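Protein SMG-7 (Caenorhabditis elegans, PDB 3ZHE) pairs with SMG-5 through its 14-3-3-like domain in nonsense-mediated mRNA decay, and probably binds phosphorylated peptides. Local coordinates at residues Q75-S86 with V132-K143. Sequence-based numbering, arbitrary orientation.
Sequences QNLAIGFLTDLS and VLLRMGDLMRYK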
ATOM      1  N   GLN B  75      11.978  11.611 -15.751  1.00 93.71           N
ATOM      2  CA  GLN B  75      10.844  11.561 -14.829  1.00 88.92           C
ATOM      3  C   GLN B  75      10.527  10.130 -14.414  1.00 85.41           C
ATOM      4  O   GLN B  75      10.407   9.829 -13.224  1.00 82.64           O
ATOM      5  CB  GLN B  75       9.602  12.203 -15.455  1.00 88.85           C
ATOM      6  CG  GLN B  75       9.603  13.725 -15.463  1.00 92.53           C
ATOM      7  CD  GLN B  75       8.426  14.299 -16.230  1.00 97.07           C
ATOM      8  OE1 GLN B  75       7.764  13.594 -16.993  1.00 94.81           O
ATOM      9  NE2 GLN B  75       8.157  15.584 -16.028  1.00102.35           N
ATOM     10  N   ASN B  76      10.384   9.248 -15.398  1.00 85.79           N
ATOM     11  CA  ASN B  76      10.125   7.842 -15.120  1.00 76.23           C
ATOM     12  C   ASN B  76      11.274   7.200 -14.343  1.00 76.95           C
ATOM     13  O   ASN B  76      11.046   6.354 -13.467  1.00 83.22           O
ATOM     14  CB  ASN B  76       9.835   7.074 -16.412  1.00 69.80           C
ATOM     15  CG  ASN B  76       8.543   7.515 -17.075  1.00 75.92           C
ATOM     16  OD1 ASN B  76       7.606   7.952 -16.406  1.00 80.40           O
ATOM     17  ND2 ASN B  76       8.488   7.402 -18.397  1.00 77.67           N
ATOM     18  N   LEU B  77      12.502   7.610 -14.653  1.00 75.59           N
ATOM     19  CA  LEU B  77      13.657   7.164 -13.874  1.00 72.89           C
ATOM     20  C   LEU B  77      13.484   7.550 -12.406  1.00 71.83           C
ATOM     21  O   LEU B  77      13.693   6.733 -11.502  1.00 73.66           O
ATOM     22  CB  LEU B  77      14.949   7.768 -14.425  1.00 72.92           C
ATOM     23  CG  LEU B  77      16.218   7.492 -13.613  1.00 69.61           C
ATOM     24  CD1 LEU B  77      16.467   5.998 -13.495  1.00 75.20           C
ATOM     25  CD2 LEU B  77      17.417   8.184 -14.239  1.00 68.79           C
ATOM     26  N   ALA B  78      13.088   8.801 -12.185  1.00 76.01           N
ATOM     27  CA  ALA B  78      12.813   9.306 -10.844  1.00 76.29           C
ATOM     28  C   ALA B  78      11.767   8.460 -10.117  1.00 78.63           C
ATOM     29  O   ALA B  78      11.985   8.025  -8.977  1.00 80.66           O
ATOM     30  CB  ALA B  78      12.364  10.755 -10.916  1.00 71.14           C
ATOM     31  N   ILE B  79      10.633   8.236 -10.783  1.00 76.11           N
ATOM     32  CA  ILE B  79       9.554   7.417 -10.235  1.00 74.68           C
ATOM     33  C   ILE B  79      10.076   6.051  -9.802  1.00 73.74           C
ATOM     34  O   ILE B  79       9.777   5.578  -8.699  1.00 72.61           O
ATOM     35  CB  ILE B  79       8.417   7.222 -11.261  1.00 80.71           C
ATOM     36  CG1 ILE B  79       7.713   8.551 -11.544  1.00 82.50           C
ATOM     37  CG2 ILE B  79       7.419   6.187 -10.765  1.00 63.76           C
ATOM     38  CD1 ILE B  79       6.610   8.446 -12.579  1.00 88.58           C
ATOM     39  N   GLY B  80      10.869   5.433 -10.675  1.00 77.29           N
ATOM     40  CA  GLY B  80      11.491   4.158 -10.368  1.00 78.49           C
ATOM     41  C   GLY B  80      12.334   4.211  -9.108  1.00 72.82           C
ATOM     42  O   GLY B  80      12.153   3.397  -8.196  1.00 66.76           O
ATOM     43  N   PHE B  81      13.247   5.177  -9.049  1.00 70.10           N
ATOM     44  CA  PHE B  81      14.123   5.321  -7.887  1.00 67.86           C
ATOM     45  C   PHE B  81      13.351   5.491  -6.576  1.00 66.14           C
ATOM     46  O   PHE B  81      13.637   4.810  -5.588  1.00 65.73           O
ATOM     47  CB  PHE B  81      15.103   6.484  -8.082  1.00 65.71           C
ATOM     48  CG  PHE B  81      16.458   6.061  -8.576  1.00 74.90           C
ATOM     49  CD1 PHE B  81      17.350   5.420  -7.731  1.00 81.79           C
ATOM     50  CD2 PHE B  81      16.847   6.318  -9.879  1.00 78.43           C
ATOM     51  CE1 PHE B  81      18.599   5.034  -8.182  1.00 84.53           C
ATOM     52  CE2 PHE B  81      18.096   5.936 -10.335  1.00 78.59           C
ATOM     53  CZ  PHE B  81      18.971   5.293  -9.485  1.00 81.38           C
ATOM     54  N   LEU B  82      12.371   6.389  -6.570  1.00 62.83           N
ATOM     55  CA  LEU B  82      11.612   6.661  -5.350  1.00 68.47           C
ATOM     56  C   LEU B  82      10.776   5.460  -4.907  1.00 71.33           C
ATOM     57  O   LEU B  82      10.773   5.096  -3.722  1.00 61.40           O
ATOM     58  CB  LEU B  82      10.723   7.891  -5.534  1.00 61.62           C
ATOM     59  CG  LEU B  82      10.182   8.538  -4.259  1.00 70.63           C
ATOM     60  CD1 LEU B  82      11.318   8.844  -3.298  1.00 66.72           C
ATOM     61  CD2 LEU B  82       9.418   9.806  -4.597  1.00 67.74           C
ATOM     62  N   THR B  83      10.070   4.849  -5.857  1.00 70.16           N
ATOM     63  CA  THR B  83       9.277   3.658  -5.565  1.00 66.64           C
ATOM     64  C   THR B  83      10.155   2.568  -4.960  1.00 66.99           C
ATOM     65  O   THR B  83       9.814   1.970  -3.931  1.00 70.31           O
ATOM     66  CB  THR B  83       8.586   3.119  -6.832  1.00 71.55           C
ATOM     67  OG1 THR B  83       7.559   4.029  -7.239  1.00 74.59           O
ATOM     68  CG2 THR B  83       7.965   1.757  -6.571  1.00 68.70           C
ATOM     69  N   ASP B  84      11.299   2.332  -5.594  1.00 70.26           N
ATOM     70  CA  ASP B  84      12.237   1.331  -5.105  1.00 73.01           C
ATOM     71  C   ASP B  84      12.791   1.685  -3.730  1.00 71.85           C
ATOM     72  O   ASP B  84      13.094   0.798  -2.938  1.00 61.05           O
ATOM     73  CB  ASP B  84      13.368   1.097  -6.109  1.00 76.00           C
ATOM     74  CG  ASP B  84      12.927   0.255  -7.286  1.00 88.15           C
ATOM     75  OD1 ASP B  84      11.845  -0.364  -7.196  1.00 90.16           O
ATOM     76  OD2 ASP B  84      13.663   0.201  -8.294  1.00 96.65           O
ATOM     77  N   LEU B  85      12.917   2.979  -3.447  1.00 73.37           N
ATOM     78  CA  LEU B  85      13.322   3.425  -2.117  1.00 73.73           C
ATOM     79  C   LEU B  85      12.288   3.007  -1.080  1.00 79.26           C
ATOM     80  O   LEU B  85      12.624   2.380  -0.067  1.00 77.96           O
ATOM     81  CB  LEU B  85      13.508   4.944  -2.083  1.00 66.60           C
ATOM     82  CG  LEU B  85      13.763   5.552  -0.701  1.00 66.52           C
ATOM     83  CD1 LEU B  85      15.069   5.042  -0.104  1.00 61.39           C
ATOM     84  CD2 LEU B  85      13.762   7.073  -0.773  1.00 67.29           C
ATOM     85  N   SER B  86      11.029   3.352  -1.343  1.00 81.12           N
ATOM     86  CA  SER B  86       9.940   3.014  -0.429  1.00 76.09           C
ATOM     87  C   SER B  86       9.873   1.510  -0.180  1.00 76.80           C
ATOM     88  O   SER B  86       9.801   1.058   0.969  1.00 76.42           O
ATOM     89  CB  SER B  86       8.600   3.503  -0.983  1.00 72.03           C
ATOM     90  OG  SER B  86       7.533   3.154  -0.118  1.00 76.19           O
ATOM     91  N   VAL B 132       7.918  10.601   1.445  1.00 71.20           N
ATOM     92  CA  VAL B 132       7.905   9.775   0.241  1.00 73.25           C
ATOM     93  C   VAL B 132       6.626   9.999  -0.563  1.00 79.76           C
ATOM     94  O   VAL B 132       6.670  10.194  -1.783  1.00 84.66           O
ATOM     95  CB  VAL B 132       8.057   8.277   0.591  1.00 69.78           C
ATOM     96  CG1 VAL B 132       7.696   7.401  -0.601  1.00 64.02           C
ATOM     97  CG2 VAL B 132       9.469   7.986   1.078  1.00 69.96           C
ATOM     98  N   LEU B 133       5.490   9.985   0.130  1.00 81.10           N
ATOM     99  CA  LEU B 133       4.205  10.257  -0.509  1.00 81.57           C
ATOM    100  C   LEU B 133       4.164  11.655  -1.130  1.00 80.87           C
ATOM    101  O   LEU B 133       3.652  11.839  -2.240  1.00 65.15           O
ATOM    102  CB  LEU B 133       3.064  10.085   0.496  1.00 79.20           C
ATOM    103  CG  LEU B 133       2.779   8.646   0.927  1.00 79.89           C
ATOM    104  CD1 LEU B 133       1.765   8.606   2.061  1.00 87.10           C
ATOM    105  CD2 LEU B 133       2.292   7.830  -0.260  1.00 75.64           C
ATOM    106  N   LEU B 134       4.712  12.631  -0.410  1.00 77.85           N
ATOM    107  CA  LEU B 134       4.794  14.005  -0.900  1.00 79.61           C
ATOM    108  C   LEU B 134       5.545  14.074  -2.227  1.00 84.68           C
ATOM    109  O   LEU B 134       5.063  14.659  -3.204  1.00 90.39           O
ATOM    110  CB  LEU B 134       5.484  14.900   0.134  1.00 66.33           C
ATOM    111  CG  LEU B 134       5.998  16.255  -0.366  1.00 67.16           C
ATOM    112  CD1 LEU B 134       4.849  17.184  -0.736  1.00 68.37           C
ATOM    113  CD2 LEU B 134       6.913  16.906   0.665  1.00 67.51           C
ATOM    114  N   ARG B 135       6.724  13.462  -2.261  1.00 82.66           N
ATOM    115  CA  ARG B 135       7.573  13.524  -3.447  1.00 83.14           C
ATOM    116  C   ARG B 135       7.037  12.705  -4.621  1.00 79.51           C
ATOM    117  O   ARG B 135       7.232  13.078  -5.782  1.00 78.03           O
ATOM    118  CB  ARG B 135       9.016  13.133  -3.110  1.00 87.72           C
ATOM    119  CG  ARG B 135       9.698  14.098  -2.152  1.00 88.95           C
ATOM    120  CD  ARG B 135       9.319  15.539  -2.467  1.00 86.58           C
ATOM    121  NE  ARG B 135       9.985  16.491  -1.584  1.00 84.68           N
ATOM    122  CZ  ARG B 135       9.792  17.805  -1.623  1.00 86.96           C
ATOM    123  NH1 ARG B 135       8.949  18.329  -2.503  1.00 86.53           N
ATOM    124  NH2 ARG B 135      10.442  18.597  -0.781  1.00 68.50           N
ATOM    125  N   MET B 136       6.365  11.595  -4.325  1.00 78.99           N
ATOM    126  CA  MET B 136       5.660  10.852  -5.364  1.00 82.24           C
ATOM    127  C   MET B 136       4.559  11.733  -5.936  1.00 84.49           C
ATOM    128  O   MET B 136       4.265  11.680  -7.132  1.00 87.91           O
ATOM    129  CB  MET B 136       5.068   9.554  -4.813  1.00 84.59           C
ATOM    130  CG  MET B 136       6.059   8.408  -4.718  1.00 89.09           C
ATOM    131  SD  MET B 136       6.771   7.975  -6.319  1.00 82.28           S
ATOM    132  CE  MET B 136       5.299   7.519  -7.233  1.00 87.28           C
ATOM    133  N   GLY B 137       3.957  12.544  -5.071  1.00 83.05           N
ATOM    134  CA  GLY B 137       2.980  13.528  -5.500  1.00 85.45           C
ATOM    135  C   GLY B 137       3.586  14.525  -6.468  1.00 87.31           C
ATOM    136  O   GLY B 137       3.005  14.823  -7.518  1.00 87.01           O
ATOM    137  N   ASP B 138       4.762  15.042  -6.111  1.00 85.78           N
ATOM    138  CA  ASP B 138       5.498  15.947  -6.993  1.00 83.84           C
ATOM    139  C   ASP B 138       5.757  15.306  -8.352  1.00 84.23           C
ATOM    140  O   ASP B 138       5.558  15.933  -9.396  1.00 79.59           O
ATOM    141  CB  ASP B 138       6.831  16.365  -6.362  1.00 84.42           C
ATOM    142  CG  ASP B 138       6.670  17.447  -5.311  1.00 92.05           C
ATOM    143  OD1 ASP B 138       5.684  18.208  -5.389  1.00 98.74           O
ATOM    144  OD2 ASP B 138       7.532  17.542  -4.412  1.00 88.91           O
ATOM    145  N   LEU B 139       6.199  14.052  -8.325  1.00 84.96           N
ATOM    146  CA  LEU B 139       6.503  13.321  -9.549  1.00 76.79           C
ATOM    147  C   LEU B 139       5.270  13.153 -10.426  1.00 76.91           C
ATOM    148  O   LEU B 139       5.344  13.301 -11.646  1.00 75.68           O
ATOM    149  CB  LEU B 139       7.112  11.958  -9.225  1.00 68.94           C
ATOM    150  CG  LEU B 139       8.504  11.985  -8.594  1.00 70.80           C
ATOM    151  CD1 LEU B 139       9.017  10.574  -8.369  1.00 68.87           C
ATOM    152  CD2 LEU B 139       9.470  12.779  -9.461  1.00 71.36           C
ATOM    153  N   MET B 140       4.137  12.847  -9.802  1.00 86.13           N
ATOM    154  CA  MET B 140       2.888  12.725 -10.543  1.00 93.33           C
ATOM    155  C   MET B 140       2.462  14.070 -11.122  1.00 94.92           C
ATOM    156  O   MET B 140       1.858  14.127 -12.193  1.00 95.23           O
ATOM    157  CB  MET B 140       1.775  12.148  -9.666  1.00 94.25           C
ATOM    158  CG  MET B 140       2.021  10.719  -9.209  1.00 94.32           C
ATOM    159  SD  MET B 140       2.500   9.615 -10.553  1.00 88.91           S
ATOM    160  CE  MET B 140       1.020   9.627 -11.559  1.00 91.99           C
ATOM    161  N   ARG B 141       2.783  15.153 -10.418  1.00 90.53           N
ATOM    162  CA  ARG B 141       2.438  16.486 -10.903  1.00 89.90           C
ATOM    163  C   ARG B 141       3.279  16.857 -12.119  1.00 93.15           C
ATOM    164  O   ARG B 141       2.780  17.470 -13.065  1.00 97.16           O
ATOM    165  CB  ARG B 141       2.607  17.539  -9.805  1.00 88.26           C
ATOM    166  CG  ARG B 141       1.814  18.812 -10.071  1.00 85.46           C
ATOM    167  CD  ARG B 141       2.098  19.896  -9.043  1.00 85.69           C
ATOM    168  NE  ARG B 141       3.300  20.660  -9.364  1.00 88.76           N
ATOM    169  CZ  ARG B 141       4.457  20.543  -8.721  1.00 90.14           C
ATOM    170  NH1 ARG B 141       4.571  19.692  -7.711  1.00 89.18           N
ATOM    171  NH2 ARG B 141       5.496  21.281  -9.084  1.00 90.51           N
ATOM    172  N   TYR B 142       4.556  16.483 -12.087  1.00 92.90           N
ATOM    173  CA  TYR B 142       5.459  16.731 -13.208  1.00 95.23           C
ATOM    174  C   TYR B 142       4.994  15.986 -14.456  1.00 96.04           C
ATOM    175  O   TYR B 142       5.159  16.468 -15.577  1.00 92.76           O
ATOM    176  CB  TYR B 142       6.887  16.295 -12.864  1.00 72.27           C
ATOM    177  CG  TYR B 142       7.526  17.042 -11.712  1.00 74.81           C
ATOM    178  CD1 TYR B 142       7.097  18.312 -11.351  1.00 77.11           C
ATOM    179  CD2 TYR B 142       8.564  16.471 -10.989  1.00 76.36           C
ATOM    180  CE1 TYR B 142       7.688  18.993 -10.298  1.00 83.50           C
ATOM    181  CE2 TYR B 142       9.159  17.141  -9.938  1.00 78.95           C
ATOM    182  CZ  TYR B 142       8.718  18.401  -9.596  1.00 86.81           C
ATOM    183  OH  TYR B 142       9.310  19.067  -8.548  1.00 97.19           O
ATOM    184  N   LYS B 143       4.406  14.811 -14.253  1.00 98.11           N
ATOM    185  CA  LYS B 143       3.961  13.964 -15.356  1.00 96.26           C
ATOM    186  C   LYS B 143       2.544  14.328 -15.802  1.00 93.97           C
ATOM    187  O   LYS B 143       1.946  13.645 -16.637  1.00 87.02           O
ATOM    188  CB  LYS B 143       4.030  12.494 -14.943  1.00 97.52           C
ATOM    189  CG  LYS B 143       4.111  11.516 -16.098  1.00 99.13           C
ATOM    190  CD  LYS B 143       4.230  10.093 -15.591  1.00 98.44           C
ATOM    191  CE  LYS B 143       4.232   9.103 -16.738  1.00103.91           C
ATOM    192  NZ  LYS B 143       4.397   7.712 -16.243  1.00102.59           N
TER
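Leu82 and Leu139 carry the apolar core between the helical segments 75-86 and 132-142, which run nearly antiparallel, their axes 10.2 Å apart at closest and their directions 162° apart. Leu82 sends CD2 over the backbone of 132-143, 3.5 Å from Met136 N, where it also meets Arg135 CB and Met136 CG. In Met136 a chi2 of -60° folds the sulfur back beside Leu82, SD lying 3.7 Å from CD2, and the further turn at chi3 brings CE near Thr83 OG1. Leu139 spreads its two methyls over one face of 75-86: CD1 rests 3.7 Å from Ile79 CA, and CD2 lies 3.8 Å from Ala78 CB. Farther along, Ser86 CB touches Val132 CG1.

Polar bonds lie at the opposite end, where helix 122-142 finishes. Lys143 stretches out fully beyond CG, CD passing Ile79 CD1, and NZ donates to Asn76 OD1 at 3.2 Å, tilted 26° from the carbonyl plane. The extended Gln75 gives Tyr142 O a weak, bent bond from NE2, also 3.2 Å long.

The pair belongs to the helical bundle of the 14-3-3-like domain. Helix 45-63 packs on Gln75, Ala78 and Tyr142, helix 146-159 receives Met136, and the partner chain lies against Asn76 and Thr83.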